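Local coordinates for packaging protein UL32 (Human herpesvirus 8 type M, PDB 6XF9) that forms a pentameric ring required for herpesviral packaging and probably directs newly made capsids to nuclear replication compartments for cleavage and packaging of viral DNA, at residues 296-301 and 356-361; 317-322 and 366-371. One frame throughout, in Å; residues are numbered along the deposited sequence.

Contact 1: 296-301 and 356-361. With ZN (zinc ion), chain P.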
loop_
_atom_site.group_PDB
_atom_site.type_symbol
_atom_site.label_atom_id
_atom_site.label_comp_id
_atom_site.label_asym_id
_atom_site.label_seq_id
_atom_site.Cartn_x
_atom_site.Cartn_y
_atom_site.Cartn_z
ATOM N N CYS D 296 6.911 -0.190 -39.097
ATOM C CA CYS D 296 8.352 -0.283 -39.251
ATOM C C CYS D 296 8.704 -0.793 -40.635
ATOM O O CYS D 296 8.198 -1.836 -41.067
ATOM C CB CYS D 296 8.925 -1.200 -38.193
ATOM S SG CYS D 296 10.663 -1.539 -38.450
ATOM N N LEU D 297 9.553 -0.048 -41.349
ATOM C CA LEU D 297 9.857 -0.442 -42.724
ATOM C C LEU D 297 10.813 -1.612 -42.775
ATOM O O LEU D 297 10.713 -2.439 -43.682
ATOM C CB LEU D 297 10.471 0.711 -43.503
ATOM C CG LEU D 297 9.495 1.609 -44.231
ATOM C CD1 LEU D 297 10.245 2.857 -44.678
ATOM C CD2 LEU D 297 8.943 0.849 -45.409
ATOM N N LEU D 298 11.728 -1.709 -41.806
ATOM C CA LEU D 298 12.670 -2.814 -41.792
ATOM C C LEU D 298 11.992 -4.135 -41.467
ATOM O O LEU D 298 12.509 -5.198 -41.828
ATOM C CB LEU D 298 13.800 -2.525 -40.807
ATOM C CG LEU D 298 14.477 -1.172 -41.028
ATOM C CD1 LEU D 298 15.500 -0.889 -39.961
ATOM C CD2 LEU D 298 15.143 -1.203 -42.375
ATOM N N CYS D 299 10.876 -4.109 -40.744
ATOM C CA CYS D 299 10.115 -5.341 -40.559
ATOM C C CYS D 299 9.414 -5.752 -41.842
ATOM O O CYS D 299 9.234 -6.948 -42.084
ATOM C CB CYS D 299 9.093 -5.191 -39.428
ATOM S SG CYS D 299 9.784 -5.276 -37.738
ATOM N N GLU D 300 8.958 -4.788 -42.647
ATOM C CA GLU D 300 8.448 -5.136 -43.968
ATOM C C GLU D 300 9.537 -5.829 -44.773
ATOM O O GLU D 300 9.304 -6.879 -45.377
ATOM C CB GLU D 300 7.967 -3.881 -44.700
ATOM C CG GLU D 300 6.964 -3.051 -43.920
ATOM C CD GLU D 300 5.721 -3.809 -43.544
ATOM O OE1 GLU D 300 5.267 -4.614 -44.367
ATOM O OE2 GLU D 300 5.219 -3.636 -42.407
ATOM N N CYS D 301 10.760 -5.297 -44.722
ATOM C CA CYS D 301 11.856 -5.892 -45.470
ATOM C C CYS D 301 12.124 -7.314 -45.029
ATOM O O CYS D 301 12.528 -8.151 -45.841
ATOM C CB CYS D 301 13.117 -5.051 -45.319
ATOM S SG CYS D 301 12.938 -3.470 -46.152
ATOM N N ARG D 356 19.509 2.306 -45.986
ATOM C CA ARG D 356 20.346 3.489 -45.789
ATOM C C ARG D 356 19.550 4.779 -45.766
ATOM O O ARG D 356 20.065 5.800 -45.301
ATOM C CB ARG D 356 21.411 3.549 -46.871
ATOM C CG ARG D 356 22.336 2.357 -46.785
ATOM C CD ARG D 356 23.464 2.480 -47.764
ATOM N NE ARG D 356 24.215 3.708 -47.534
ATOM C CZ ARG D 356 25.070 4.226 -48.406
ATOM N NH1 ARG D 356 25.291 3.600 -49.559
ATOM N NH2 ARG D 356 25.721 5.350 -48.117
ATOM N N GLY D 357 18.339 4.778 -46.322
ATOM C CA GLY D 357 17.478 5.946 -46.246
ATOM C C GLY D 357 16.697 6.061 -44.954
ATOM O O GLY D 357 16.211 7.151 -44.634
ATOM N N CYS D 358 16.528 4.954 -44.229
ATOM C CA CYS D 358 15.862 4.999 -42.938
ATOM C C CYS D 358 16.611 5.920 -41.990
ATOM O O CYS D 358 17.837 6.050 -42.055
ATOM C CB CYS D 358 15.757 3.601 -42.331
ATOM S SG CYS D 358 14.570 2.492 -43.155
ATOM N N THR D 359 15.860 6.551 -41.092
ATOM C CA THR D 359 16.471 7.394 -40.083
ATOM C C THR D 359 17.219 6.531 -39.068
ATOM O O THR D 359 16.883 5.359 -38.876
ATOM C CB THR D 359 15.396 8.229 -39.391
ATOM O OG1 THR D 359 14.685 7.421 -38.442
ATOM C CG2 THR D 359 14.428 8.726 -40.407
ATOM N N PRO D 360 18.235 7.089 -38.394
ATOM C CA PRO D 360 18.933 6.303 -37.358
ATOM C C PRO D 360 18.016 5.872 -36.235
ATOM O O PRO D 360 18.315 4.892 -35.552
ATOM C CB PRO D 360 20.041 7.245 -36.862
ATOM C CG PRO D 360 20.163 8.317 -37.926
ATOM C CD PRO D 360 18.781 8.453 -38.509
ATOM N N GLN D 361 16.926 6.598 -35.985
ATOM C CA GLN D 361 15.957 6.121 -35.008
ATOM C C GLN D 361 15.215 4.884 -35.506
ATOM O O GLN D 361 15.001 3.952 -34.733
ATOM C CB GLN D 361 14.957 7.214 -34.670
ATOM C CG GLN D 361 15.476 8.368 -33.833
ATOM C CD GLN D 361 16.184 9.404 -34.643
ATOM O OE1 GLN D 361 16.098 9.411 -35.868
ATOM N NE2 GLN D 361 16.842 10.334 -33.965
HETATM ZN ZN ZN P . 11.010 -3.402 -37.108
#
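The side chain of Cys358 leaves its backbone toward the start of helix 297-304, and its SG meets a single methyl branch of Leu298. CD2 of Leu298 lies 3.8 Å from SG of Cys358. In Leu298 the first torsion sets CG anti to the carbonyl carbon (chi1 -52°) and directs the side chain across; the second (chi2 175°) extends CD1, while CD2 branches off to the Cys358 sulfur. Leu297 comes to the same sulfur from its side-chain base, CB to Cys358 SG 4.5 Å, a looser approach. The sulfur thus faces two successive residues of the helix, in an apolar contact with no hydrogen bond across it. The backbones stay well apart, with Leu297 CA and Cys358 CA 8.1 Å from each other. Ile363 touches both Leu298 and Cys358 and extends this buried apolar cluster.

The same helical turn holds metal. Cys296 SG and Cys299 SG each bind the zinc ion at 2.3 Å. Cys296 is also the N-cap of the helix, and its sulfur accepts a bond from Cys299 N at 3.5 Å, 150° at the hydrogen. One sulfur therefore serves both zinc and helix start. Nearby, Thr359 caps helix 360-369 through Glu362 N. The arrangement is that of a CxxC pair at a helix N-terminus, half of a three-cysteine, one-histidine zinc site that His366 and Cys373 complete.

Contact 2: 317-322 and 366-371. With ZN (zinc ion), chain P.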
loop_
_atom_site.group_PDB
_atom_site.type_symbol
_atom_site.label_atom_id
_atom_site.label_comp_id
_atom_site.label_asym_id
_atom_site.label_seq_id
_atom_site.Cartn_x
_atom_site.Cartn_y
_atom_site.Cartn_z
ATOM N N CYS D 317 25.910 -6.287 -36.213
ATOM C CA CYS D 317 27.315 -6.532 -35.877
ATOM C C CYS D 317 28.190 -5.338 -36.246
ATOM O O CYS D 317 29.133 -5.010 -35.520
ATOM C CB CYS D 317 27.825 -7.809 -36.556
ATOM S SG CYS D 317 26.864 -9.306 -36.127
ATOM N N GLU D 318 27.914 -4.681 -37.376
ATOM C CA GLU D 318 28.726 -3.522 -37.725
ATOM C C GLU D 318 28.516 -2.417 -36.707
ATOM O O GLU D 318 29.476 -1.763 -36.279
ATOM C CB GLU D 318 28.377 -2.960 -39.111
ATOM C CG GLU D 318 28.759 -3.756 -40.364
ATOM C CD GLU D 318 28.734 -2.864 -41.630
ATOM O OE1 GLU D 318 27.968 -3.134 -42.583
ATOM O OE2 GLU D 318 29.405 -1.809 -41.623
ATOM N N VAL D 319 27.258 -2.201 -36.306
ATOM C CA VAL D 319 26.945 -1.149 -35.346
ATOM C C VAL D 319 27.610 -1.435 -33.997
ATOM O O VAL D 319 28.210 -0.547 -33.379
ATOM C CB VAL D 319 25.420 -0.993 -35.225
ATOM C CG1 VAL D 319 25.089 -0.072 -34.073
ATOM C CG2 VAL D 319 24.830 -0.484 -36.537
ATOM N N MET D 320 27.552 -2.686 -33.541
ATOM C CA MET D 320 28.170 -3.053 -32.271
ATOM C C MET D 320 29.701 -3.064 -32.360
ATOM O O MET D 320 30.387 -2.495 -31.503
ATOM C CB MET D 320 27.656 -4.425 -31.851
ATOM C CG MET D 320 26.172 -4.472 -31.576
ATOM S SD MET D 320 25.697 -3.270 -30.330
ATOM C CE MET D 320 25.696 -4.362 -28.892
ATOM N N GLY D 321 30.257 -3.670 -33.414
ATOM C CA GLY D 321 31.664 -4.047 -33.425
ATOM C C GLY D 321 32.685 -3.102 -34.036
ATOM O O GLY D 321 33.858 -3.154 -33.645
ATOM N N HIS D 322 32.274 -2.234 -34.977
ATOM C CA HIS D 322 33.247 -1.406 -35.701
ATOM C C HIS D 322 33.810 -0.293 -34.822
ATOM O O HIS D 322 35.033 -0.153 -34.696
ATOM C CB HIS D 322 32.622 -0.791 -36.962
ATOM C CG HIS D 322 32.565 -1.718 -38.141
ATOM N ND1 HIS D 322 32.242 -1.281 -39.412
ATOM C CD2 HIS D 322 32.787 -3.052 -38.245
ATOM C CE1 HIS D 322 32.263 -2.307 -40.246
ATOM N NE2 HIS D 322 32.592 -3.393 -39.565
ATOM N N HIS D 366 14.523 -0.594 -34.518
ATOM C CA HIS D 366 14.299 -1.945 -35.019
ATOM C C HIS D 366 15.325 -2.927 -34.499
ATOM O O HIS D 366 14.969 -4.038 -34.109
ATOM C CB HIS D 366 14.310 -1.951 -36.559
ATOM C CG HIS D 366 14.275 -3.324 -37.156
ATOM N ND1 HIS D 366 13.103 -4.037 -37.319
ATOM C CD2 HIS D 366 15.272 -4.124 -37.596
ATOM C CE1 HIS D 366 13.387 -5.216 -37.844
ATOM N NE2 HIS D 366 14.695 -5.298 -38.011
ATOM N N LEU D 367 16.599 -2.551 -34.454
ATOM C CA LEU D 367 17.621 -3.523 -34.071
ATOM C C LEU D 367 17.824 -3.623 -32.567
ATOM O O LEU D 367 18.286 -4.666 -32.089
ATOM C CB LEU D 367 18.969 -3.186 -34.716
ATOM C CG LEU D 367 19.121 -3.350 -36.228
ATOM C CD1 LEU D 367 20.431 -2.723 -36.667
ATOM C CD2 LEU D 367 19.069 -4.800 -36.624
ATOM N N PHE D 368 17.532 -2.564 -31.794
ATOM C CA PHE D 368 17.929 -2.546 -30.391
ATOM C C PHE D 368 16.810 -2.243 -29.406
ATOM O O PHE D 368 17.004 -2.504 -28.219
ATOM C CB PHE D 368 19.060 -1.524 -30.161
ATOM C CG PHE D 368 20.286 -1.716 -31.052
ATOM C CD1 PHE D 368 21.260 -2.654 -30.734
ATOM C CD2 PHE D 368 20.463 -0.943 -32.200
ATOM C CE1 PHE D 368 22.387 -2.832 -31.545
ATOM C CE2 PHE D 368 21.601 -1.115 -33.022
ATOM C CZ PHE D 368 22.553 -2.061 -32.688
ATOM N N CYS D 369 15.653 -1.723 -29.840
ATOM C CA CYS D 369 14.614 -1.248 -28.923
ATOM C C CYS D 369 13.270 -1.952 -29.055
ATOM O O CYS D 369 12.802 -2.536 -28.071
ATOM C CB CYS D 369 14.384 0.259 -29.077
ATOM S SG CYS D 369 15.844 1.176 -28.698
ATOM N N ASP D 370 12.594 -1.887 -30.196
ATOM C CA ASP D 370 11.191 -2.292 -30.185
ATOM C C ASP D 370 11.083 -3.796 -29.962
ATOM O O ASP D 370 11.814 -4.561 -30.592
ATOM C CB ASP D 370 10.490 -1.892 -31.465
ATOM C CG ASP D 370 8.985 -2.090 -31.375
ATOM O OD1 ASP D 370 8.543 -3.242 -31.527
ATOM O OD2 ASP D 370 8.240 -1.115 -31.103
ATOM N N PRO D 371 10.226 -4.257 -29.044
ATOM C CA PRO D 371 10.129 -5.706 -28.802
ATOM C C PRO D 371 9.382 -6.457 -29.899
ATOM O O PRO D 371 9.548 -7.672 -29.998
ATOM C CB PRO D 371 9.400 -5.784 -27.452
ATOM C CG PRO D 371 8.548 -4.577 -27.424
ATOM C CD PRO D 371 9.266 -3.503 -28.212
HETATM ZN ZN ZN P . 11.010 -3.402 -37.108
#
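The carbonyl O of Val319 accepts a hydrogen bond from Arg332 NH1, while the side chain of the same residue meets the ring of Phe368. Two residues before Phe368, His366 ND1 binds the zinc ion at 2.2 Å; Cys296, Cys299 and Cys373 supply the other three ligands. Across the contact itself the meeting is apolar and centres on the far end of the phenylalanine ring. Val319 offers its CG1 methyl, carried anti to the backbone N (chi1 171°), which comes obliquely to within 3.5 Å of Phe368 CZ and 3.8 Å of Phe368 CE2. In Met320 a chain bent at chi2 and chi3 brings SD alongside Phe368 CE1, 3.6 Å away. This is a Met-aromatic contact: SD of Met320 stands 4.8 Å from the ring centroid, in a direction 65° off the ring normal. Leu367 CB covers part of one ring face, 3.6 Å above its plane and toward the rim.

Beyond the metal ligand, Asp370 OD1 caps the following helix 371-379, and Asp370 OD2 forms a salt bridge with Lys426. The contact joins the last turns of helix 308-321 and helix 360-369, while helix 329-338 packs Ile333 against both Val319 and Phe368.

Contacts 1 and 2 lie 12 Å apart, centre to centre, on the same side of the chain's centre, and share both the zinc ion and helix 360-369. Contact 1 brings two cysteine ligands to the metal and meets the residues leading into that helix; contact 2 supplies the histidine and uses the helix's far end. They touch directly where Leu298 CD1 packs 3.8 Å from His366 CB, so one leucine bridges the Cys358 sulfur and the base of a zinc ligand. Helices 297-304 and 308-321 are consecutive, and the four segments alternate along the chain. The side chain of Phe368 is about 9 Å from that of the ligand Cys373 and about 12 Å from that of Cys296.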